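PDB 4KCT: pyruvate kinase 1 from Trypanosoma brucei brucei, which catalyses phosphoryl transfer from phosphoenolpyruvate to ADP, giving pyruvate and ATP, and also has an intrinsic decarboxylase activity. Local coordinates for residues Lys18-Ala21 / Asn22-Cys26; Cys26-Pro30 / Ser31-Val35. All blocks are in the same frame, centred on the assembly; numbering follows the deposited sequence.

Coming from the N-terminal helix 3-8, the chain passes through a loop and enters the first strand of the eight-stranded barrel, 23-27. Contact 1 (18-21 with 22-26) sits at this entry, where loop side chains and backbone carbonyls are bound together just before and within the strand. Contact 2 (26-30 with 31-35) starts within the same strand, at Cys-26, and closes a tight turn leading to helix 35-44. The two are consecutive and local, neither enclosing the other; they share Cys-26, and their centres lie about 19 Å apart. Contact 1 borders strand 438-442 beyond the barrel, whereas contact 2 lies nearer the bound pyruvate, and the Thr-27 side chain is about 8 Å from the potassium ion.

Contact 1: Lys18-Ala21 / Asn22-Cys26; sequences KHRA and NRIVC
The guanidinium of Arg-20 has Ile-24 CD1 over one face, 4.0 Å from Arg-20 NH1 and displaced toward the rim of the group. Near its plane, at the edge, Arg-20 NH1 approaches Asn-22 O at 2.9 Å, but the N-H...O angle of 125° makes this a weak bond. On the other side of NH1, toward NH2, a water in the guanidinium plane accepts from Arg-20 NH1 and also from Ile-24 N, so it links the arginine to the strand backbone. The guanidinium of Arg-23 receives Arg-20 O at its edge: the NH1 to O distance is 2.9 Å and the bond is fairly straight, 165°, although NH1 stands above the carbonyl plane. Over one face of this group lies Ala-21 O, 3.2 Å from Arg-23 NH1, with an angle too poor for a hydrogen bond.

Arg-23 NH1 also donates to Asn-22 O at 3.0 Å, tilted from the guanidinium plane. One nitrogen thus grips two carbonyls, and Asn-22 O is shared by both arginines. The bend at chi2 (-67°) folds the Arg-23 chain back to reach them, while the bend of the Arg-20 chain at chi3 brings NH1 beside Asn-22 O. Arg-20 NH1 and Arg-23 NH1 come within 4.1 Å of each other, a like-charge approach that the carbonyl oxygens probably offset.

Arg-23 NH2 bonds to Val-438 O, tying the start of the barrel to strand 438-442. Arg-20 and Ile-24 lie against helix 340-356, and strand 23-27 runs between strands 327-330 and 46-52, helping close the barrel.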
ATOM      1  N   LYS A  18       4.718  -8.099  28.794  1.00 24.82           N
ATOM      2  CA  LYS A  18       5.181  -8.061  30.185  1.00 25.63           C
ATOM      3  C   LYS A  18       5.373  -6.629  30.688  1.00 24.72           C
ATOM      4  O   LYS A  18       5.302  -6.379  31.877  1.00 22.92           O
ATOM      5  CB  LYS A  18       6.491  -8.828  30.336  1.00 31.37           C
ATOM      6  CG  LYS A  18       6.353 -10.329  30.149  1.00 36.65           C
ATOM      7  CD  LYS A  18       7.693 -11.031  30.312  1.00 49.14           C
ATOM      8  CE  LYS A  18       8.585 -10.809  29.104  1.00 49.90           C
ATOM      9  NZ  LYS A  18       9.815 -11.642  29.180  1.00 65.48           N
ATOM     10  N   HIS A  19       5.675  -5.693  29.788  1.00 20.07           N
ATOM     11  CA  HIS A  19       6.019  -4.336  30.219  1.00 20.20           C
ATOM     12  C   HIS A  19       5.057  -3.328  29.654  1.00 18.02           C
ATOM     13  O   HIS A  19       4.986  -3.133  28.449  1.00 20.17           O
ATOM     14  CB  HIS A  19       7.453  -3.998  29.814  1.00 19.54           C
ATOM     15  CG  HIS A  19       8.445  -5.072  30.190  1.00 26.40           C
ATOM     16  ND1 HIS A  19       8.640  -5.463  31.481  1.00 24.07           N
ATOM     17  CD2 HIS A  19       9.219  -5.936  29.393  1.00 24.42           C
ATOM     18  CE1 HIS A  19       9.503  -6.516  31.504  1.00 29.19           C
ATOM     19  NE2 HIS A  19       9.836  -6.817  30.231  1.00 30.82           N
ATOM     20  N   ARG A  20       4.288  -2.708  30.528  1.00 15.52           N
ATOM     21  CA  ARG A  20       3.210  -1.825  30.089  1.00 15.55           C
ATOM     22  C   ARG A  20       3.852  -0.566  29.505  1.00 14.34           C
ATOM     23  O   ARG A  20       4.670   0.073  30.160  1.00 14.86           O
ATOM     24  CB  ARG A  20       2.332  -1.447  31.302  1.00 15.06           C
ATOM     25  CG  ARG A  20       1.328  -0.330  31.029  1.00 13.87           C
ATOM     26  CD  ARG A  20       0.247  -0.316  32.118  1.00 14.88           C
ATOM     27  NE  ARG A  20       0.820  -0.281  33.472  1.00 15.49           N
ATOM     28  CZ  ARG A  20       1.313   0.834  34.028  1.00 17.36           C
ATOM     29  NH1 ARG A  20       1.235   1.993  33.363  1.00 15.14           N
ATOM     30  NH2 ARG A  20       1.701   0.837  35.290  1.00 16.85           N
ATOM     31  N   ALA A  21       3.427  -0.179  28.307  1.00 15.01           N
ATOM     32  CA  ALA A  21       3.982   0.993  27.638  1.00 14.67           C
ATOM     33  C   ALA A  21       3.254   2.278  28.017  1.00 14.55           C
ATOM     34  O   ALA A  21       3.868   3.351  28.098  1.00 13.54           O
ATOM     35  CB  ALA A  21       3.940   0.794  26.132  1.00 15.23           C
ATOM     36  N   ASN A  22       1.925   2.209  28.143  1.00 13.44           N
ATOM     37  CA  ASN A  22       1.151   3.435  28.407  1.00 14.03           C
ATOM     38  C   ASN A  22       1.207   3.866  29.867  1.00 14.94           C
ATOM     39  O   ASN A  22       1.595   3.085  30.754  1.00 14.42           O
ATOM     40  CB  ASN A  22      -0.326   3.271  27.954  1.00 14.00           C
ATOM     41  CG  ASN A  22      -0.442   2.998  26.482  1.00 16.48           C
ATOM     42  OD1 ASN A  22      -0.468   1.827  26.057  1.00 16.70           O
ATOM     43  ND2 ASN A  22      -0.354   4.062  25.672  1.00 16.13           N
ATOM     44  N   ARG A  23       0.874   5.133  30.114  1.00 14.40           N
ATOM     45  CA  ARG A  23       1.121   5.738  31.426  1.00 16.02           C
ATOM     46  C   ARG A  23      -0.194   6.241  32.019  1.00 15.18           C
ATOM     47  O   ARG A  23      -1.083   6.662  31.287  1.00 17.02           O
ATOM     48  CB  ARG A  23       2.136   6.894  31.308  1.00 15.68           C
ATOM     49  CG  ARG A  23       3.523   6.427  30.808  1.00 14.63           C
ATOM     50  CD  ARG A  23       4.192   5.544  31.854  1.00 14.93           C
ATOM     51  NE  ARG A  23       5.451   4.963  31.352  1.00 16.39           N
ATOM     52  CZ  ARG A  23       5.628   3.662  31.077  1.00 17.87           C
ATOM     53  NH1 ARG A  23       4.596   2.812  31.125  1.00 15.91           N
ATOM     54  NH2 ARG A  23       6.808   3.235  30.642  1.00 16.68           N
ATOM     55  N   ILE A  24      -0.281   6.223  33.356  1.00 14.44           N
ATOM     56  CA  ILE A  24      -1.525   6.520  34.072  1.00 15.07           C
ATOM     57  C   ILE A  24      -1.346   7.768  34.972  1.00 15.74           C
ATOM     58  O   ILE A  24      -0.410   7.845  35.777  1.00 15.77           O
ATOM     59  CB  ILE A  24      -1.972   5.307  34.923  1.00 16.18           C
ATOM     60  CG1 ILE A  24      -2.234   4.108  34.000  1.00 15.15           C
ATOM     61  CG2 ILE A  24      -3.212   5.652  35.767  1.00 15.06           C
ATOM     62  CD1 ILE A  24      -2.383   2.779  34.749  1.00 17.07           C
ATOM     63  N   VAL A  25      -2.212   8.755  34.759  1.00 14.42           N
ATOM     64  CA  VAL A  25      -2.247   9.968  35.558  1.00 15.51           C
ATOM     65  C   VAL A  25      -3.421   9.836  36.551  1.00 15.75           C
ATOM     66  O   VAL A  25      -4.532   9.536  36.145  1.00 16.13           O
ATOM     67  CB  VAL A  25      -2.522  11.182  34.633  1.00 15.10           C
ATOM     68  CG1 VAL A  25      -2.633  12.464  35.417  1.00 15.30           C
ATOM     69  CG2 VAL A  25      -1.441  11.293  33.560  1.00 18.30           C
ATOM     70  N   CYS A  26      -3.144   9.967  37.842  1.00 16.43           N
ATOM     71  CA  CYS A  26      -4.186   9.870  38.887  1.00 17.43           C
ATOM     72  C   CYS A  26      -4.346  11.194  39.590  1.00 16.08           C
ATOM     73  O   CYS A  26      -3.363  11.779  40.055  1.00 16.34           O
ATOM     74  CB  CYS A  26      -3.799   8.823  39.932  1.00 17.30           C
ATOM     75  SG  CYS A  26      -3.580   7.186  39.214  1.00 21.20           S
TER
HETATM   76  O   HOH W   1       1.644   4.520  34.694  1.00 15.96           O

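Contact 2: Cys26-Pro30 / Ser31-Val35; sequences CTIGP and STQSV
A beta turn at Gly-29 to Thr-32 belongs to the loop after the first barrel strand, at the C-terminal end of strand 23-27, where the Thr-27 side chain is about 8 Å from the bound pyruvate. The turn is defined by Thr-32 N donating to Gly-29 O at 2.8 Å, with backbone angles of type I at Pro-30 and Ser-31. A second bond runs the other way: Gly-29 N gives to Thr-32 OG1 at 3.1 Å and 157°, so the two residues grip each other twice. Thr-32 OG1 lies between its own backbone N and carbonyl carbon (chi1 42°), which turns it toward Gly-29 N; it is also bonded to Thr-334 O.

Next to this polar pair, Ile-28 CG2 packs on Gln-33 CA at 3.7 Å and on Gln-33 CB at 4.0 Å. A water accepts from Ser-34 N. Beyond CG the Gln-33 chain runs extended to helix 58-75, where NE2 bonds to Thr-64 OG1, and Ser-34 is the N-cap of helix 35-44, its OG accepting from Ala-37 N. Around the turn, Ile-28 contacts Leu-38 and Leu-41 of helix 35-44 and also strand 46-52, while Thr-32 touches Pro-340 at the start of helix 340-356.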
ATOM      1  N   CYS A  26      -3.144   9.967  37.842  1.00 16.43           N
ATOM      2  CA  CYS A  26      -4.186   9.870  38.887  1.00 17.43           C
ATOM      3  C   CYS A  26      -4.346  11.194  39.590  1.00 16.08           C
ATOM      4  O   CYS A  26      -3.363  11.779  40.055  1.00 16.34           O
ATOM      5  CB  CYS A  26      -3.799   8.823  39.932  1.00 17.30           C
ATOM      6  SG  CYS A  26      -3.580   7.186  39.214  1.00 21.20           S
ATOM      7  N   THR A  27      -5.591  11.635  39.715  1.00 17.33           N
ATOM      8  CA  THR A  27      -5.931  12.784  40.548  1.00 17.13           C
ATOM      9  C   THR A  27      -5.958  12.432  42.027  1.00 18.90           C
ATOM     10  O   THR A  27      -6.564  11.428  42.429  1.00 18.92           O
ATOM     11  CB  THR A  27      -7.292  13.364  40.146  1.00 17.02           C
ATOM     12  OG1 THR A  27      -7.303  13.552  38.737  1.00 17.51           O
ATOM     13  CG2 THR A  27      -7.539  14.735  40.854  1.00 18.05           C
ATOM     14  N   ILE A  28      -5.297  13.259  42.839  1.00 17.59           N
ATOM     15  CA  ILE A  28      -5.213  13.016  44.265  1.00 18.96           C
ATOM     16  C   ILE A  28      -6.350  13.765  44.997  1.00 21.55           C
ATOM     17  O   ILE A  28      -6.747  14.859  44.593  1.00 17.69           O
ATOM     18  CB  ILE A  28      -3.850  13.446  44.825  1.00 19.54           C
ATOM     19  CG1 ILE A  28      -2.713  12.800  44.000  1.00 18.12           C
ATOM     20  CG2 ILE A  28      -3.733  13.067  46.312  1.00 18.35           C
ATOM     21  CD1 ILE A  28      -2.882  11.293  43.761  1.00 17.93           C
ATOM     22  N   GLY A  29      -6.931  13.116  45.994  1.00 19.52           N
ATOM     23  CA  GLY A  29      -8.017  13.724  46.780  1.00 19.03           C
ATOM     24  C   GLY A  29      -8.127  12.984  48.091  1.00 21.61           C
ATOM     25  O   GLY A  29      -7.230  12.219  48.436  1.00 21.94           O
ATOM     26  N   PRO A  30      -9.234  13.191  48.828  1.00 19.66           N
ATOM     27  CA  PRO A  30      -9.353  12.593  50.155  1.00 20.84           C
ATOM     28  C   PRO A  30      -9.183  11.068  50.152  1.00 20.03           C
ATOM     29  O   PRO A  30      -8.709  10.522  51.123  1.00 21.71           O
ATOM     30  CB  PRO A  30     -10.777  12.978  50.611  1.00 21.53           C
ATOM     31  CG  PRO A  30     -11.452  13.561  49.412  1.00 26.29           C
ATOM     32  CD  PRO A  30     -10.384  14.035  48.477  1.00 22.67           C
ATOM     33  N   SER A  31      -9.522  10.391  49.055  1.00 20.28           N
ATOM     34  CA  SER A  31      -9.327   8.936  49.005  1.00 24.28           C
ATOM     35  C   SER A  31      -7.858   8.549  48.984  1.00 25.06           C
ATOM     36  O   SER A  31      -7.522   7.378  49.223  1.00 25.78           O
ATOM     37  CB  SER A  31     -10.016   8.327  47.786  1.00 23.87           C
ATOM     38  OG  SER A  31     -11.400   8.313  47.951  1.00 24.30           O
ATOM     39  N   THR A  32      -7.013   9.449  48.470  1.00 23.65           N
ATOM     40  CA  THR A  32      -5.668   9.054  48.053  1.00 23.35           C
ATOM     41  C   THR A  32      -4.498   9.897  48.610  1.00 25.10           C
ATOM     42  O   THR A  32      -3.346   9.696  48.204  1.00 23.82           O
ATOM     43  CB  THR A  32      -5.553   8.957  46.515  1.00 20.76           C
ATOM     44  OG1 THR A  32      -6.249  10.067  45.913  1.00 20.56           O
ATOM     45  CG2 THR A  32      -6.219   7.641  46.022  1.00 22.08           C
ATOM     46  N   GLN A  33      -4.780  10.873  49.465  1.00 22.81           N
ATOM     47  CA  GLN A  33      -3.741  11.849  49.808  1.00 23.24           C
ATOM     48  C   GLN A  33      -2.661  11.349  50.786  1.00 24.24           C
ATOM     49  O   GLN A  33      -1.572  11.923  50.864  1.00 21.89           O
ATOM     50  CB  GLN A  33      -4.337  13.175  50.297  1.00 25.32           C
ATOM     51  CG  GLN A  33      -3.322  14.317  50.262  1.00 23.98           C
ATOM     52  CD  GLN A  33      -3.864  15.596  50.877  1.00 27.72           C
ATOM     53  OE1 GLN A  33      -4.454  15.571  51.956  1.00 25.26           O
ATOM     54  NE2 GLN A  33      -3.754  16.691  50.154  1.00 23.48           N
ATOM     55  N   SER A  34      -2.990  10.356  51.597  1.00 25.57           N
ATOM     56  CA  SER A  34      -2.062   9.920  52.628  1.00 25.87           C
ATOM     57  C   SER A  34      -0.832   9.264  51.987  1.00 28.89           C
ATOM     58  O   SER A  34      -0.902   8.736  50.867  1.00 21.82           O
ATOM     59  CB  SER A  34      -2.743   8.949  53.605  1.00 28.71           C
ATOM     60  OG  SER A  34      -2.968   7.689  52.989  1.00 26.52           O
ATOM     61  N   VAL A  35       0.293   9.292  52.689  1.00 23.89           N
ATOM     62  CA  VAL A  35       1.493   8.666  52.158  1.00 26.13           C
ATOM     63  C   VAL A  35       1.248   7.176  51.869  1.00 27.55           C
ATOM     64  O   VAL A  35       1.704   6.645  50.852  1.00 24.24           O
ATOM     65  CB  VAL A  35       2.683   8.841  53.116  1.00 27.02           C
ATOM     66  CG1 VAL A  35       3.873   8.013  52.663  1.00 27.15           C
ATOM     67  CG2 VAL A  35       3.044  10.324  53.224  1.00 25.20           C
TER
HETATM   68  O   HOH W   2      -5.715   9.257  51.995  1.00 37.37           O